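Local coordinates for protein putative Glycerophosphoryl diester phosphodiesterase (Silicibacter pomeroyi, PDB 3L12) that is a putative member of the glycerophosphoryl diester phosphodiesterase family, with a TIM-barrel fold that carries a magnesium ion, at residues G10-P15 with G289-V294; L208-E213 with L272-N277; S236-V241 with V261-D266; P251-V256 with P279-R284. All blocks are in the same frame, centred on the assembly; numbering follows the deposited sequence. Where two conformers were deposited one is given.

Interaction 1: G10-P15 with G289-V294; sequences GLRGHP and GVDGIV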
loop_
_atom_site.group_PDB
_atom_site.type_symbol
_atom_site.label_atom_id
_atom_site.label_comp_id
_atom_site.label_asym_id
_atom_site.label_seq_id
_atom_site.Cartn_x
_atom_site.Cartn_y
_atom_site.Cartn_z
ATOM N N GLY A 10 12.455 8.813 -18.248
ATOM C CA GLY A 10 11.918 8.536 -16.936
ATOM C C GLY A 10 12.865 7.856 -15.945
ATOM O O GLY A 10 12.472 7.611 -14.802
ATOM N N LEU A 11 14.090 7.545 -16.381
ATOM C CA LEU A 11 15.071 6.871 -15.561
ATOM C C LEU A 11 16.315 7.734 -15.318
ATOM O O LEU A 11 17.089 7.455 -14.415
ATOM C CB LEU A 11 15.462 5.544 -16.233
ATOM C CG LEU A 11 14.245 4.606 -16.373
ATOM C CD1 LEU A 11 14.558 3.390 -17.183
ATOM C CD2 LEU A 11 13.697 4.180 -15.003
ATOM N N ARG A 12 16.446 8.822 -16.081
ATOM C CA ARG A 12 17.575 9.725 -15.908
ATOM C C ARG A 12 17.279 10.734 -14.783
ATOM O O ARG A 12 16.217 11.349 -14.747
ATOM C CB ARG A 12 17.855 10.467 -17.207
ATOM C CG ARG A 12 19.055 11.340 -17.177
ATOM C CD ARG A 12 19.278 12.000 -18.538
ATOM N NE ARG A 12 19.638 11.062 -19.595
ATOM C CZ ARG A 12 18.882 10.696 -20.634
ATOM N NH1 ARG A 12 17.656 11.199 -20.838
ATOM N NH2 ARG A 12 19.376 9.825 -21.499
ATOM N N GLY A 13 18.283 10.942 -13.944
ATOM C CA GLY A 13 18.216 11.888 -12.817
ATOM C C GLY A 13 18.707 13.234 -13.265
ATOM O O GLY A 13 19.120 13.437 -14.430
ATOM N N HIS A 14 18.618 14.188 -12.349
ATOM C CA HIS A 14 19.157 15.517 -12.558
ATOM C C HIS A 14 19.269 16.151 -11.175
ATOM O O HIS A 14 18.841 15.530 -10.189
ATOM C CB HIS A 14 18.392 16.312 -13.620
ATOM C CG HIS A 14 16.947 16.470 -13.345
ATOM N ND1 HIS A 14 16.473 17.359 -12.411
ATOM C CD2 HIS A 14 15.863 15.893 -13.914
ATOM C CE1 HIS A 14 15.151 17.319 -12.413
ATOM N NE2 HIS A 14 14.758 16.424 -13.306
ATOM N N PRO A 15 19.795 17.374 -11.073
ATOM C CA PRO A 15 20.143 17.843 -9.712
ATOM C C PRO A 15 19.024 17.833 -8.685
ATOM O O PRO A 15 19.296 17.660 -7.487
ATOM C CB PRO A 15 20.681 19.257 -9.953
ATOM C CG PRO A 15 21.271 19.175 -11.303
ATOM C CD PRO A 15 20.305 18.307 -12.099
ATOM N N GLY A 289 24.466 10.421 -5.870
ATOM C CA GLY A 289 24.180 10.951 -7.191
ATOM C C GLY A 289 23.618 9.929 -8.200
ATOM O O GLY A 289 23.553 10.224 -9.356
ATOM N N VAL A 290 23.182 8.752 -7.751
ATOM C CA VAL A 290 22.566 7.793 -8.662
ATOM C C VAL A 290 21.363 8.456 -9.302
ATOM O O VAL A 290 20.713 9.371 -8.706
ATOM C CB VAL A 290 22.160 6.457 -7.951
ATOM C CG1 VAL A 290 23.385 5.729 -7.394
ATOM C CG2 VAL A 290 21.093 6.702 -6.845
ATOM N N ASP A 291 21.048 7.992 -10.497
ATOM C CA ASP A 291 19.900 8.498 -11.229
ATOM C C ASP A 291 18.603 8.010 -10.606
ATOM O O ASP A 291 17.607 8.743 -10.635
ATOM C CB ASP A 291 19.950 8.036 -12.664
ATOM C CG ASP A 291 21.100 8.649 -13.405
ATOM O OD1 ASP A 291 22.184 8.019 -13.423
ATOM O OD2 ASP A 291 20.930 9.755 -13.895
ATOM N N GLY A 292 18.628 6.825 -10.026
ATOM C CA GLY A 292 17.404 6.254 -9.462
ATOM C C GLY A 292 17.676 5.137 -8.485
ATOM O O GLY A 292 18.769 4.578 -8.464
ATOM N N ILE A 293 16.645 4.875 -7.676
ATOM C CA ILE A 293 16.640 3.867 -6.631
ATOM C C ILE A 293 15.486 2.909 -6.785
ATOM O O ILE A 293 14.311 3.349 -6.888
ATOM C CB ILE A 293 16.508 4.553 -5.256
ATOM C CG1 ILE A 293 17.717 5.401 -4.987
ATOM C CG2 ILE A 293 16.376 3.532 -4.118
ATOM C CD1 ILE A 293 17.550 6.325 -3.731
ATOM N N VAL A 294 15.812 1.621 -6.920
ATOM C CA VAL A 294 14.863 0.551 -6.952
ATOM C C VAL A 294 14.678 0.141 -5.503
ATOM O O VAL A 294 15.633 -0.213 -4.797
ATOM C CB VAL A 294 15.386 -0.654 -7.787
ATOM C CG1 VAL A 294 14.380 -1.787 -7.819
ATOM C CG2 VAL A 294 15.735 -0.184 -9.212
#

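Interaction 2: L208-E213 with L272-N277; sequences LSQLPE and LTWTVN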
loop_
_atom_site.group_PDB
_atom_site.type_symbol
_atom_site.label_atom_id
_atom_site.label_comp_id
_atom_site.label_asym_id
_atom_site.label_seq_id
_atom_site.Cartn_x
_atom_site.Cartn_y
_atom_site.Cartn_z
ATOM N N LEU A 208 22.632 -5.365 -14.924
ATOM C CA LEU A 208 22.670 -5.628 -13.510
ATOM C C LEU A 208 24.049 -6.145 -13.147
ATOM O O LEU A 208 24.676 -6.940 -13.909
ATOM C CB LEU A 208 21.660 -6.713 -13.112
ATOM C CG LEU A 208 20.236 -6.197 -13.064
ATOM C CD1 LEU A 208 19.163 -7.306 -13.135
ATOM C CD2 LEU A 208 20.108 -5.413 -11.742
ATOM N N SER A 209 24.497 -5.780 -11.954
ATOM C CA SER A 209 25.726 -6.361 -11.393
ATOM C C SER A 209 25.573 -6.485 -9.871
ATOM O O SER A 209 24.820 -5.726 -9.230
ATOM C CB SER A 209 26.958 -5.519 -11.737
ATOM O OG SER A 209 26.852 -4.231 -11.146
ATOM N N GLN A 210 26.254 -7.463 -9.305
ATOM C CA GLN A 210 26.297 -7.664 -7.856
ATOM C C GLN A 210 27.618 -8.407 -7.534
ATOM O O GLN A 210 27.845 -9.506 -8.030
ATOM C CB GLN A 210 25.083 -8.423 -7.351
ATOM C CG GLN A 210 25.104 -8.633 -5.823
ATOM C CD GLN A 210 23.900 -9.319 -5.327
ATOM O OE1 GLN A 210 23.401 -10.251 -5.959
ATOM N NE2 GLN A 210 23.396 -8.885 -4.184
ATOM N N LEU A 211 28.482 -7.798 -6.736
ATOM C CA LEU A 211 29.793 -8.398 -6.426
ATOM C C LEU A 211 29.594 -9.575 -5.508
ATOM O O LEU A 211 28.662 -9.578 -4.690
ATOM C CB LEU A 211 30.716 -7.381 -5.790
ATOM C CG LEU A 211 31.094 -6.179 -6.667
ATOM C CD1 LEU A 211 31.949 -5.202 -5.885
ATOM C CD2 LEU A 211 31.788 -6.574 -7.913
ATOM N N PRO A 212 30.446 -10.608 -5.661
ATOM C CA PRO A 212 30.356 -11.778 -4.795
ATOM C C PRO A 212 30.600 -11.374 -3.351
ATOM O O PRO A 212 29.924 -11.870 -2.459
ATOM C CB PRO A 212 31.476 -12.705 -5.298
ATOM C CG PRO A 212 32.066 -12.061 -6.511
ATOM C CD PRO A 212 31.608 -10.641 -6.564
ATOM N N GLU A 213 31.565 -10.472 -3.161
ATOM C CA GLU A 213 31.943 -9.918 -1.858
ATOM C C GLU A 213 30.735 -9.356 -1.096
ATOM O O GLU A 213 29.970 -10.107 -0.467
ATOM C CB GLU A 213 32.986 -8.817 -2.076
ATOM N N LEU A 272 21.165 3.075 -11.875
ATOM C CA LEU A 272 19.996 2.777 -11.015
ATOM C C LEU A 272 20.491 1.748 -10.020
ATOM O O LEU A 272 20.954 0.655 -10.417
ATOM C CB LEU A 272 18.835 2.227 -11.811
ATOM C CG LEU A 272 18.317 3.004 -13.020
ATOM C CD1 LEU A 272 17.094 2.222 -13.522
ATOM C CD2 LEU A 272 17.933 4.435 -12.663
ATOM N N THR A 273 20.409 2.043 -8.733
ATOM C CA THR A 273 20.854 1.072 -7.749
ATOM C C THR A 273 19.648 0.370 -7.087
ATOM O O THR A 273 18.504 0.905 -7.074
ATOM C CB THR A 273 21.805 1.714 -6.754
ATOM O OG1 THR A 273 22.438 0.670 -5.990
ATOM C CG2 THR A 273 21.055 2.758 -5.902
ATOM N N TRP A 274 19.898 -0.838 -6.565
ATOM C CA TRP A 274 18.862 -1.752 -6.077
ATOM C C TRP A 274 19.392 -2.653 -4.992
ATOM O O TRP A 274 20.639 -2.692 -4.848
ATOM C CB TRP A 274 18.365 -2.682 -7.234
ATOM C CG TRP A 274 19.459 -3.527 -7.779
ATOM C CD1 TRP A 274 20.358 -3.166 -8.727
ATOM C CD2 TRP A 274 19.806 -4.850 -7.364
ATOM N NE1 TRP A 274 21.280 -4.173 -8.906
ATOM C CE2 TRP A 274 20.971 -5.216 -8.088
ATOM C CE3 TRP A 274 19.279 -5.751 -6.424
ATOM C CZ2 TRP A 274 21.567 -6.459 -7.953
ATOM C CZ3 TRP A 274 19.904 -6.987 -6.281
ATOM C CH2 TRP A 274 21.037 -7.315 -7.045
ATOM N N THR A 275 18.568 -3.230 -4.099
ATOM C CA THR A 275 17.163 -2.936 -3.811
ATOM C C THR A 275 17.314 -2.225 -2.444
ATOM O O THR A 275 17.776 -2.824 -1.465
ATOM C CB THR A 275 16.297 -4.152 -3.721
ATOM O OG1 THR A 275 16.176 -4.726 -5.029
ATOM C CG2 THR A 275 14.951 -3.789 -3.196
ATOM N N VAL A 276 16.981 -0.942 -2.418
ATOM C CA VAL A 276 17.402 -0.100 -1.279
ATOM C C VAL A 276 16.199 0.156 -0.423
ATOM O O VAL A 276 15.249 0.852 -0.845
ATOM C CB VAL A 276 18.121 1.210 -1.765
ATOM C CG1 VAL A 276 18.894 1.854 -0.635
ATOM C CG2 VAL A 276 19.061 1.006 -3.031
ATOM N N ASN A 277 16.231 -0.330 0.824
ATOM C CA ASN A 277 15.087 -0.286 1.718
ATOM C C ASN A 277 15.324 0.401 3.044
ATOM O O ASN A 277 14.434 1.058 3.558
ATOM C CB ASN A 277 14.620 -1.711 2.012
ATOM C CG ASN A 277 14.083 -2.423 0.776
ATOM O OD1 ASN A 277 13.639 -1.764 -0.198
ATOM N ND2 ASN A 277 14.056 -3.775 0.823
#

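Interaction 3: S236-V241 with V261-D266; sequences SLPQAV and VAEAHD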
loop_
_atom_site.group_PDB
_atom_site.type_symbol
_atom_site.label_atom_id
_atom_site.label_comp_id
_atom_site.label_asym_id
_atom_site.label_seq_id
_atom_site.Cartn_x
_atom_site.Cartn_y
_atom_site.Cartn_z
ATOM N N SER A 236 36.656 -1.664 -15.202
ATOM C CA SER A 236 35.612 -1.425 -14.200
ATOM C C SER A 236 34.275 -1.892 -14.720
ATOM O O SER A 236 34.087 -2.081 -15.916
ATOM C CB SER A 236 35.519 0.051 -13.819
ATOM O OG SER A 236 35.043 0.858 -14.887
ATOM N N LEU A 237 33.332 -2.081 -13.805
ATOM C CA LEU A 237 31.982 -2.464 -14.199
ATOM C C LEU A 237 31.399 -1.402 -15.169
ATOM O O LEU A 237 30.929 -1.782 -16.236
ATOM C CB LEU A 237 31.097 -2.779 -12.970
ATOM C CG LEU A 237 31.309 -4.175 -12.364
ATOM C CD1 LEU A 237 30.593 -4.409 -11.029
ATOM C CD2 LEU A 237 30.888 -5.277 -13.368
ATOM N N PRO A 238 31.452 -0.085 -14.829
ATOM C CA PRO A 238 30.966 0.918 -15.760
ATOM C C PRO A 238 31.588 0.837 -17.143
ATOM O O PRO A 238 30.861 0.968 -18.138
ATOM C CB PRO A 238 31.378 2.247 -15.109
ATOM C CG PRO A 238 31.610 1.986 -13.737
ATOM C CD PRO A 238 31.740 0.520 -13.511
ATOM N N GLN A 239 32.918 0.631 -17.200
ATOM C CA GLN A 239 33.594 0.510 -18.470
ATOM C C GLN A 239 33.098 -0.737 -19.190
ATOM O O GLN A 239 32.827 -0.680 -20.367
ATOM C CB GLN A 239 35.127 0.489 -18.313
ATOM C CG GLN A 239 35.859 0.540 -19.649
ATOM C CD GLN A 239 35.476 1.766 -20.493
ATOM O OE1 GLN A 239 34.683 1.655 -21.441
ATOM N NE2 GLN A 239 35.972 2.936 -20.108
ATOM N N ALA A 240 32.976 -1.855 -18.487
ATOM C CA ALA A 240 32.525 -3.101 -19.089
ATOM C C ALA A 240 31.133 -2.952 -19.713
ATOM O O ALA A 240 30.853 -3.471 -20.800
ATOM C CB ALA A 240 32.514 -4.224 -18.041
ATOM N N VAL A 241 30.251 -2.250 -18.998
ATOM C CA VAL A 241 28.883 -2.019 -19.475
ATOM C C VAL A 241 28.864 -1.064 -20.685
ATOM O O VAL A 241 28.212 -1.366 -21.687
ATOM C CB VAL A 241 27.984 -1.491 -18.323
ATOM C CG1 VAL A 241 26.655 -1.015 -18.852
ATOM C CG2 VAL A 241 27.800 -2.581 -17.290
ATOM N N VAL A 261 29.901 5.926 -9.497
ATOM C CA VAL A 261 28.757 6.596 -10.127
ATOM C C VAL A 261 29.213 7.709 -11.065
ATOM O O VAL A 261 28.717 7.828 -12.200
ATOM C CB VAL A 261 27.740 7.155 -9.083
ATOM C CG1 VAL A 261 26.740 8.103 -9.777
ATOM C CG2 VAL A 261 27.065 6.024 -8.296
ATOM N N ALA A 262 30.161 8.539 -10.626
ATOM C CA ALA A 262 30.670 9.585 -11.513
ATOM C C ALA A 262 31.423 8.990 -12.730
ATOM O O ALA A 262 31.305 9.509 -13.846
ATOM C CB ALA A 262 31.569 10.549 -10.738
ATOM N N GLU A 263 32.170 7.902 -12.530
ATOM C CA GLU A 263 32.837 7.228 -13.661
ATOM C C GLU A 263 31.798 6.778 -14.699
ATOM O O GLU A 263 31.979 6.957 -15.913
ATOM C CB GLU A 263 33.643 6.008 -13.209
ATOM C CG GLU A 263 34.441 5.351 -14.348
ATOM C CD GLU A 263 35.184 4.119 -13.922
ATOM O OE1 GLU A 263 35.179 3.795 -12.715
ATOM O OE2 GLU A 263 35.764 3.438 -14.810
ATOM N N ALA A 264 30.706 6.204 -14.202
ATOM C CA ALA A 264 29.606 5.763 -15.058
ATOM C C ALA A 264 28.964 6.963 -15.773
ATOM O O ALA A 264 28.697 6.885 -16.946
ATOM C CB ALA A 264 28.568 4.960 -14.242
ATOM N N HIS A 265 28.703 8.066 -15.081
ATOM C CA HIS A 265 28.143 9.261 -15.714
ATOM C C HIS A 265 29.062 9.861 -16.778
ATOM O O HIS A 265 28.593 10.315 -17.826
ATOM C CB HIS A 265 27.830 10.339 -14.695
ATOM C CG HIS A 265 26.622 10.020 -13.893
ATOM N ND1 HIS A 265 26.400 10.527 -12.631
ATOM C CD2 HIS A 265 25.594 9.171 -14.151
ATOM C CE1 HIS A 265 25.242 10.069 -12.186
ATOM N NE2 HIS A 265 24.759 9.207 -13.064
ATOM N N ASP A 266 30.344 9.870 -16.479
ATOM C CA ASP A 266 31.359 10.295 -17.442
ATOM C C ASP A 266 31.312 9.441 -18.731
ATOM O O ASP A 266 31.583 9.946 -19.812
ATOM C CB ASP A 266 32.751 10.170 -16.829
ATOM C CG ASP A 266 33.087 11.283 -15.831
ATOM O OD1 ASP A 266 32.474 12.394 -15.832
ATOM O OD2 ASP A 266 34.023 11.031 -15.036
#

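Interaction 4: P251-V256 with P279-R284; sequences PYFLDV and PEDIRR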
loop_
_atom_site.group_PDB
_atom_site.type_symbol
_atom_site.label_atom_id
_atom_site.label_comp_id
_atom_site.label_asym_id
_atom_site.label_seq_id
_atom_site.Cartn_x
_atom_site.Cartn_y
_atom_site.Cartn_z
ATOM N N PRO A 251 24.046 -1.487 -10.433
ATOM C CA PRO A 251 24.727 -2.213 -9.374
ATOM C C PRO A 251 23.969 -2.329 -8.074
ATOM O O PRO A 251 23.196 -1.413 -7.674
ATOM C CB PRO A 251 25.944 -1.358 -9.111
ATOM C CG PRO A 251 25.452 0.045 -9.373
ATOM C CD PRO A 251 24.474 -0.083 -10.522
ATOM N N TYR A 252 24.194 -3.442 -7.396
ATOM C CA TYR A 252 23.653 -3.654 -6.073
ATOM C C TYR A 252 24.198 -2.526 -5.169
ATOM O O TYR A 252 25.357 -2.115 -5.298
ATOM C CB TYR A 252 24.079 -5.001 -5.552
ATOM C CG TYR A 252 23.517 -5.338 -4.194
ATOM C CD1 TYR A 252 22.162 -5.534 -4.026
ATOM C CD2 TYR A 252 24.366 -5.557 -3.112
ATOM C CE1 TYR A 252 21.638 -5.872 -2.782
ATOM C CE2 TYR A 252 23.845 -5.901 -1.869
ATOM C CZ TYR A 252 22.489 -6.045 -1.728
ATOM O OH TYR A 252 21.964 -6.385 -0.489
ATOM N N PHE A 253 23.357 -2.041 -4.272
ATOM C CA PHE A 253 23.720 -0.800 -3.552
ATOM C C PHE A 253 24.983 -0.895 -2.689
ATOM O O PHE A 253 25.658 0.104 -2.519
ATOM C CB PHE A 253 22.536 -0.237 -2.759
ATOM C CG PHE A 253 22.245 -0.964 -1.480
ATOM C CD1 PHE A 253 21.486 -2.087 -1.482
ATOM C CD2 PHE A 253 22.707 -0.485 -0.269
ATOM C CE1 PHE A 253 21.176 -2.784 -0.319
ATOM C CE2 PHE A 253 22.421 -1.202 0.886
ATOM C CZ PHE A 253 21.640 -2.320 0.856
ATOM N N LEU A 254 25.312 -2.065 -2.168
ATOM C CA LEU A 254 26.559 -2.184 -1.360
ATOM C C LEU A 254 27.784 -2.060 -2.197
ATOM O O LEU A 254 28.887 -1.885 -1.655
ATOM C CB LEU A 254 26.602 -3.498 -0.590
ATOM C CG LEU A 254 25.598 -3.617 0.546
ATOM C CD1 LEU A 254 25.721 -4.942 1.257
ATOM C CD2 LEU A 254 25.792 -2.459 1.479
ATOM N N ASP A 255 27.624 -2.111 -3.528
ATOM C CA ASP A 255 28.769 -2.050 -4.420
ATOM C C ASP A 255 29.009 -0.650 -4.955
ATOM O O ASP A 255 29.962 -0.426 -5.666
ATOM C CB ASP A 255 28.560 -2.964 -5.659
ATOM C CG ASP A 255 28.234 -4.392 -5.322
ATOM O OD1 ASP A 255 28.501 -4.881 -4.190
ATOM O OD2 ASP A 255 27.738 -5.086 -6.242
ATOM N N VAL A 256 28.139 0.301 -4.604
ATOM C CA VAL A 256 28.195 1.633 -5.136
ATOM C C VAL A 256 29.076 2.570 -4.321
ATOM O O VAL A 256 29.082 2.507 -3.087
ATOM C CB VAL A 256 26.772 2.235 -5.125
ATOM C CG1 VAL A 256 26.730 3.755 -5.400
ATOM C CG2 VAL A 256 25.858 1.470 -6.099
ATOM N N PRO A 279 16.334 3.219 5.674
ATOM C CA PRO A 279 16.428 4.668 5.536
ATOM C C PRO A 279 17.820 5.246 5.355
ATOM O O PRO A 279 18.028 6.128 4.487
ATOM C CB PRO A 279 15.764 5.164 6.819
ATOM C CG PRO A 279 14.962 4.086 7.291
ATOM C CD PRO A 279 15.425 2.806 6.738
ATOM N N GLU A 280 18.796 4.789 6.134
ATOM C CA GLU A 280 20.161 5.293 5.992
ATOM C C GLU A 280 20.774 4.916 4.632
ATOM O O GLU A 280 21.634 5.640 4.151
ATOM C CB GLU A 280 21.093 4.811 7.137
ATOM C CG GLU A 280 20.792 5.323 8.583
ATOM C CD GLU A 280 21.307 4.370 9.703
ATOM O OE1 GLU A 280 21.657 4.849 10.821
ATOM O OE2 GLU A 280 21.356 3.124 9.465
ATOM N N ASP A 281 20.370 3.774 4.063
ATOM C CA ASP A 281 20.849 3.335 2.732
ATOM C C ASP A 281 20.206 4.165 1.633
ATOM O O ASP A 281 20.880 4.622 0.725
ATOM C CB ASP A 281 20.579 1.863 2.503
ATOM C CG ASP A 281 21.341 0.936 3.492
ATOM O OD1 ASP A 281 22.411 1.309 4.011
ATOM O OD2 ASP A 281 20.814 -0.172 3.747
ATOM N N ILE A 282 18.920 4.419 1.783
ATOM C CA ILE A 282 18.198 5.280 0.794
ATOM C C ILE A 282 18.838 6.647 0.746
ATOM O O ILE A 282 19.214 7.155 -0.325
ATOM C CB ILE A 282 16.708 5.339 1.101
ATOM C CG1 ILE A 282 16.053 3.964 0.951
ATOM C CG2 ILE A 282 15.994 6.372 0.207
ATOM C CD1 ILE A 282 14.657 3.846 1.598
ATOM N N ARG A 283 19.034 7.238 1.927
ATOM C CA ARG A 283 19.680 8.529 2.042
ATOM C C ARG A 283 21.089 8.537 1.447
ATOM O O ARG A 283 21.428 9.444 0.705
ATOM C CB ARG A 283 19.703 8.981 3.522
ATOM C CG ARG A 283 20.254 10.344 3.756
ATOM C CD ARG A 283 19.966 10.821 5.172
ATOM N NE ARG A 283 18.553 11.046 5.424
ATOM C CZ ARG A 283 17.918 12.211 5.219
ATOM N NH1 ARG A 283 18.561 13.293 4.829
ATOM N NH2 ARG A 283 16.630 12.295 5.488
ATOM N N ARG A 284 21.909 7.541 1.769
ATOM C CA ARG A 284 23.292 7.472 1.261
ATOM C C ARG A 284 23.300 7.346 -0.262
ATOM O O ARG A 284 24.113 8.027 -0.924
ATOM C CB ARG A 284 24.064 6.302 1.894
ATOM C CG ARG A 284 25.526 6.289 1.521
ATOM C CD ARG A 284 26.306 5.261 2.282
ATOM N NE ARG A 284 25.971 3.902 1.868
ATOM C CZ ARG A 284 25.122 3.093 2.494
ATOM N NH1 ARG A 284 24.507 3.462 3.618
ATOM N NH2 ARG A 284 24.878 1.887 1.985
HETATM O O HOH W 1 26.486 1.176 -0.131
HETATM O O HOH W 2 28.010 3.781 -0.189
#

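Interaction 1: G10-P15 with G289-V294
Gly13 and Asp291 meet where the N-terminal lead-in to a TIM barrel passes the residue just before the last strand, 292-295. The two residues are packed closely, their CA atoms 4.1 Å apart. Backbone N of Gly13 donates to Asp291 OD2 over 2.9 Å in a nearly straight bond, 163° at the hydrogen; OD2 receives it on its anti lone pair, the one turned away from OD1. The carboxylate gets there because CG stands beside the backbone N of Asp291, chi1 -67°. Its second oxygen, OD1, takes bonds from Val271 N and His265 NE2, so one buried acid, probably ionised with this many donors, joins the lead-in to strand 270-273 and helix 258-266.

The solvent side is much looser. Arg12 is exposed and its CB leaves the other segment; the side chain runs beside that of Asp291 in the same direction, yet of its atoms just Arg12 CG comes near, 4.1 Å from Asp291 OD2. The guanidinium stays clear of the acid, Arg12 NE lying 6.0 Å from Asp291 OD2, with its plane almost perpendicular to the carboxylate. In the buried part, by contrast, Leu11 O has no polar partner in the model and rests 3.4 Å from Asp291 CB.

Interaction 2: L208-E213 with L272-N277
Trp274 touches Leu208, Ser209 and Gln210 in turn, and it alone carries the contact for segment 272-277. Just before it Thr273, on the strand, bonds through OG1 to Pro251 O of the strand lying between the two segments. At Trp274 the side chain turns toward 208-213. CG sits between the backbone N and the carbonyl carbon, chi1 61°, which carries the indole across to the other segment. Its pyrrole side is met obliquely by a methyl of Leu208, CD2, 3.3 Å from Trp274 NE1 and 3.8 Å from Trp274 CE2. NE1 gives its hydrogen to Cys250 O, which helps set the rotation of the ring. Farther along the rim, Ser209 O lies near the ring plane, 3.6 Å from Trp274 CZ2. At Trp274 CH2 the extended Gln210 crosses with its CD at 3.9 Å, the amide plane tilted 64° from the ring. A cis peptide then leads into Thr275, whose OG1 lies at the indole edge. Leu208 also touches Glu149 of the magnesium site, and the Trp274 side chain lies about 4 Å from an unidentified bound ligand, consistent with a place at the C-terminal mouth of the barrel, where TIM-barrel enzymes carry their active sites.

Interaction 3: S236-V241 with V261-D266
Glu263 reaches out from its helix to Ser236, which stands at the N-cap of helix 237-244. From CB, directed at the other segment, the chain runs extended as far as CD: CG is anti to the backbone N (chi1 -175°) and CD follows anti to CA. This straight arm crosses the ring of Pro238 at about a right angle. Glu263 CD is 4.2 Å from Pro238 CG, and Glu263 OE1 lies a similar 4.1 Å from that same Pro238 CG. At the tip, Glu263 OE2 accepts a hydrogen bond from Ser236 OG, 2.7 Å long, with the hydroxyl placed above the carboxylate plane, 47° out of it. That hydroxyl is used twice, for Ser236 OG also accepts from Gln239 N at 3.1 Å in the capping bond. Donating to an acid probably makes OG a better acceptor for the first turn of the helix. Beside the polar pair the helices touch through small groups, Pro238 CB lying 4.0 Å from Ala264 CB, and the backbones come close, 5.1 Å between the CA atoms of these two residues. Helices 237-244 and 258-266 are thus neighbours in the outer layer of the barrel, and both Pro238 and Ala264 rest on Trp249 of strand 248-251.

Interaction 4: P251-V256 with P279-R284
The Phe253 ring packs against an acid and an arginine that are already bound to each other. Phe253 takes a chi1 of 77°, with CG flanked by both N and C of its own backbone, and this swings the ring from the 3-10 turn toward helix 279-288. There Phe253 CE2 comes 3.4 Å from Asp281 OD2, the ring and carboxylate planes 43° apart. The neighbouring Phe253 CD2 is 3.9 Å from Arg284 NH2, which lies at the ring edge near its plane, so this is not a cation-pi stack.

Arg284 starts out extended, with CG anti to the backbone N, and then bends at chi3 (70°), which brings the guanidinium back along its own helix to Asp281, one turn earlier. Arg284 NH1 and NH2 both close on the single oxygen Asp281 OD1, at 3.0 and 3.2 Å, forming an end-on salt bridge. OD1 lies near the guanidinium plane for both. Two waters then carry the arginine across to the loop: water 1 accepts from Arg284 NH2 and donates to Phe253 O at 2.7 Å, while water 2 accepts from Arg284 NE at 2.9 Å and reaches Val256 O weakly. Bonded through NE, NH1 and NH2, the guanidinium has its orientation fixed at the surface. Phe253 also rests on Thr273, Val276 and Met285, so the loop leaving strand 248-251 bridges strand 270-273 and helix 279-288.

In the fold
All four contacts involve the run of strands from 205-209 to 292-295, or the helices and loops that go with it. Strands 205-209, 248-251, 270-273 and 292-295 run side by side and parallel, and the helices lie outside them. Interactions 2 and 4 are closest, centres 8 Å apart, and share a backbone bond from Phe253 N to Trp274 O. Interactions 1 and 3, centres 15 Å apart, meet through one side-chain bond, while Val294 pairs with Thr273 and Val276 to connect interactions 1 and 2. Along the chain, interaction 1 encloses the others, bringing the N-terminal lead-in to the closing strand; interaction 3 nests within interaction 2, and interaction 4 crosses both. Interaction 2 lies nearest the magnesium ion.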